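Local coordinates for microcin B17-processing protein McbC (Escherichia coli str. K-12 substr. MG1655, PDB 6GRH), which is an FMN-dependent oxidoreductase of the nitroreductase family, needed to process the inactive microcin B17 precursor into the active peptide antibiotic, at residues Ser85-Cys90 against Arg233-Tyr238. Numbering follows the deposited sequence. Where two conformers were deposited one is given.
With FMN (flavin mononucleotide), chain O.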
# COMPACT_ATOMS: atom_id res chain seq x y z
N SER D 85 -23.19 -23.06 -16.67
CA SER D 85 -23.61 -22.38 -15.45
C SER D 85 -25.05 -21.90 -15.64
O SER D 85 -25.39 -21.44 -16.72
CB SER D 85 -22.70 -21.20 -15.12
OG SER D 85 -21.39 -21.64 -14.77
N GLY D 86 -25.89 -22.06 -14.62
CA GLY D 86 -27.31 -21.67 -14.72
C GLY D 86 -27.46 -20.17 -14.81
O GLY D 86 -26.63 -19.42 -14.29
N ILE D 87 -28.50 -19.73 -15.49
CA ILE D 87 -28.81 -18.30 -15.65
C ILE D 87 -30.29 -18.25 -15.96
O ILE D 87 -30.86 -19.27 -16.40
CB ILE D 87 -27.91 -17.64 -16.75
CG1 ILE D 87 -27.88 -16.11 -16.65
CG2 ILE D 87 -28.35 -18.07 -18.15
CD1 ILE D 87 -27.27 -15.54 -15.38
N ASN D 88 -30.92 -17.10 -15.73
CA ASN D 88 -32.38 -16.97 -15.82
C ASN D 88 -33.04 -18.06 -14.94
O ASN D 88 -33.90 -18.80 -15.41
CB ASN D 88 -32.91 -17.08 -17.27
CG ASN D 88 -32.29 -16.06 -18.23
OD1 ASN D 88 -31.66 -15.08 -17.85
ND2 ASN D 88 -32.51 -16.29 -19.52
N PHE D 89 -32.60 -18.15 -13.68
CA PHE D 89 -33.09 -19.17 -12.73
C PHE D 89 -34.60 -19.00 -12.52
O PHE D 89 -35.11 -17.88 -12.58
CB PHE D 89 -32.39 -19.09 -11.36
CG PHE D 89 -30.99 -19.61 -11.34
CD1 PHE D 89 -29.91 -18.76 -11.60
CD2 PHE D 89 -30.73 -20.94 -11.01
CE1 PHE D 89 -28.60 -19.23 -11.53
CE2 PHE D 89 -29.42 -21.41 -10.95
CZ PHE D 89 -28.35 -20.56 -11.20
N CYS D 90 -35.30 -20.10 -12.30
CA CYS D 90 -36.74 -20.10 -12.10
C CYS D 90 -37.08 -20.93 -10.87
O CYS D 90 -36.61 -22.06 -10.75
CB CYS D 90 -37.41 -20.70 -13.34
SG CYS D 90 -39.17 -20.99 -13.12
N ARG D 233 -24.35 -21.08 -10.45
CA ARG D 233 -23.48 -20.06 -11.02
C ARG D 233 -22.69 -19.36 -9.92
O ARG D 233 -23.26 -18.80 -9.00
CB ARG D 233 -24.28 -19.02 -11.82
CG ARG D 233 -23.41 -17.98 -12.52
CD ARG D 233 -24.16 -17.07 -13.48
NE ARG D 233 -24.49 -17.78 -14.73
CZ ARG D 233 -23.83 -17.70 -15.89
NH1 ARG D 233 -22.77 -16.91 -16.05
NH2 ARG D 233 -24.23 -18.45 -16.91
N VAL D 234 -21.37 -19.37 -10.05
CA VAL D 234 -20.48 -18.59 -9.20
C VAL D 234 -20.64 -17.15 -9.63
O VAL D 234 -20.77 -16.88 -10.81
CB VAL D 234 -19.00 -19.09 -9.28
CG1 VAL D 234 -18.10 -18.33 -8.31
CG2 VAL D 234 -18.92 -20.57 -8.97
N TRP D 235 -20.59 -16.22 -8.68
CA TRP D 235 -21.05 -14.88 -8.93
C TRP D 235 -20.25 -13.86 -8.11
O TRP D 235 -20.21 -13.93 -6.90
CB TRP D 235 -22.51 -14.84 -8.52
CG TRP D 235 -23.25 -13.61 -8.80
CD1 TRP D 235 -23.49 -12.56 -7.94
CD2 TRP D 235 -23.98 -13.33 -9.98
NE1 TRP D 235 -24.30 -11.64 -8.54
CE2 TRP D 235 -24.63 -12.09 -9.79
CE3 TRP D 235 -24.15 -14.01 -11.19
CZ2 TRP D 235 -25.41 -11.51 -10.77
CZ3 TRP D 235 -24.93 -13.44 -12.16
CH2 TRP D 235 -25.56 -12.19 -11.95
N ALA D 236 -19.67 -12.90 -8.81
CA ALA D 236 -18.91 -11.81 -8.22
C ALA D 236 -19.60 -10.46 -8.28
O ALA D 236 -19.09 -9.50 -7.73
CB ALA D 236 -17.55 -11.74 -8.92
N GLY D 237 -20.78 -10.39 -8.88
CA GLY D 237 -21.47 -9.11 -9.10
C GLY D 237 -22.38 -8.75 -7.94
O GLY D 237 -23.60 -8.71 -8.09
N TYR D 238 -21.79 -8.53 -6.76
CA TYR D 238 -22.55 -8.13 -5.58
C TYR D 238 -21.78 -7.04 -4.86
O TYR D 238 -20.56 -6.85 -5.06
CB TYR D 238 -22.83 -9.34 -4.66
CG TYR D 238 -21.59 -9.97 -4.11
CD1 TYR D 238 -21.01 -9.51 -2.93
CD2 TYR D 238 -20.95 -10.98 -4.81
CE1 TYR D 238 -19.84 -10.06 -2.45
CE2 TYR D 238 -19.81 -11.55 -4.33
CZ TYR D 238 -19.25 -11.08 -3.15
OH TYR D 238 -18.08 -11.64 -2.68
N1 FMN O . -21.21 -15.03 -14.20
C2 FMN O . -22.03 -13.94 -14.20
O2 FMN O . -22.98 -13.94 -15.00
N3 FMN O . -21.84 -12.89 -13.36
C4 FMN O . -20.82 -12.86 -12.47
O4 FMN O . -20.66 -11.88 -11.70
C4A FMN O . -19.88 -14.00 -12.42
N5 FMN O . -18.83 -14.04 -11.56
C5A FMN O . -18.00 -15.11 -11.53
C6 FMN O . -16.94 -15.12 -10.63
C7 FMN O . -16.06 -16.20 -10.56
C7M FMN O . -14.91 -16.18 -9.58
C8 FMN O . -16.25 -17.37 -11.46
C8M FMN O . -15.31 -18.53 -11.40
C9 FMN O . -17.31 -17.37 -12.37
C9A FMN O . -18.20 -16.28 -12.45
N10 FMN O . -19.30 -16.25 -13.36
C10 FMN O . -20.15 -15.12 -13.36
C1' FMN O . -19.58 -17.36 -14.29
C2' FMN O . -18.71 -17.23 -15.52
O2' FMN O . -19.15 -16.10 -16.30
C3' FMN O . -18.73 -18.55 -16.30
O3' FMN O . -18.10 -19.58 -15.54
C4' FMN O . -18.05 -18.44 -17.66
O4' FMN O . -18.75 -17.50 -18.47
C5' FMN O . -18.01 -19.76 -18.43
O5' FMN O . -19.34 -20.25 -18.60
P FMN O . -19.77 -21.69 -18.05
O1P FMN O . -19.57 -21.66 -16.55
O2P FMN O . -21.24 -21.77 -18.44
O3P FMN O . -18.86 -22.60 -18.82
O HOH W 1 -20.19 -20.65 -12.41
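Arg233 reaches across from its strand and ties the 85-90 loop to the flavin. Its NE gives a short, nearly straight hydrogen bond to Gly86 O (2.7 Å, 167° at the hydrogen), and that oxygen lies in the guanidinium plane. Arg233 NH2 donates to Ser85 O at 3.2 Å with a more bent geometry, approaching from above the carbonyl plane. Arg233 NH1 donates a hydrogen bond to FMN N1 (3.1 Å) and a weak one to FMN O2. Arginine suits this place because one flat group can serve two carbonyls and the pyrimidine edge at once; its positive charge would be expected to stabilise negative charge at N1-C2=O2 in the reduced flavin. Arg233 CG stands anti to its backbone N (chi1 -176°) and the chain then bends at chi3 (-75°), turning the guanidinium between Ser85 CB over one face and Ile87 CD1 over the other, that methyl 3.6 Å from Arg233 NE. Phe89 presents its ring edge to Arg233 N, and a CB on Gly86 would run into that ring.

Ser85 is small enough to sit beside the phosphate: its N donates to FMN O2P, Ser85 OG to FMN O1P at a very short 2.5 Å, and a water links OG to Val234 N. Trp235 lays the CE3-CZ3 edge of its benzo ring over the face of the flavin's pyrimidine ring, CE3 3.4 Å from FMN N3, while Ala236 N donates to FMN O4 and N5.

This is the FMN site of a nitroreductase-family fold, built at a subunit interface. Ile87, Phe89 and Trp235 pack on helix 179-182. Strand 231-235, at one margin of the antiparallel sheet within this chain, runs beside strand 254-263, whose Phe261 meets Trp235 edge-to-face; helix 204-227 of the second subunit packs its Met209 on Ala236.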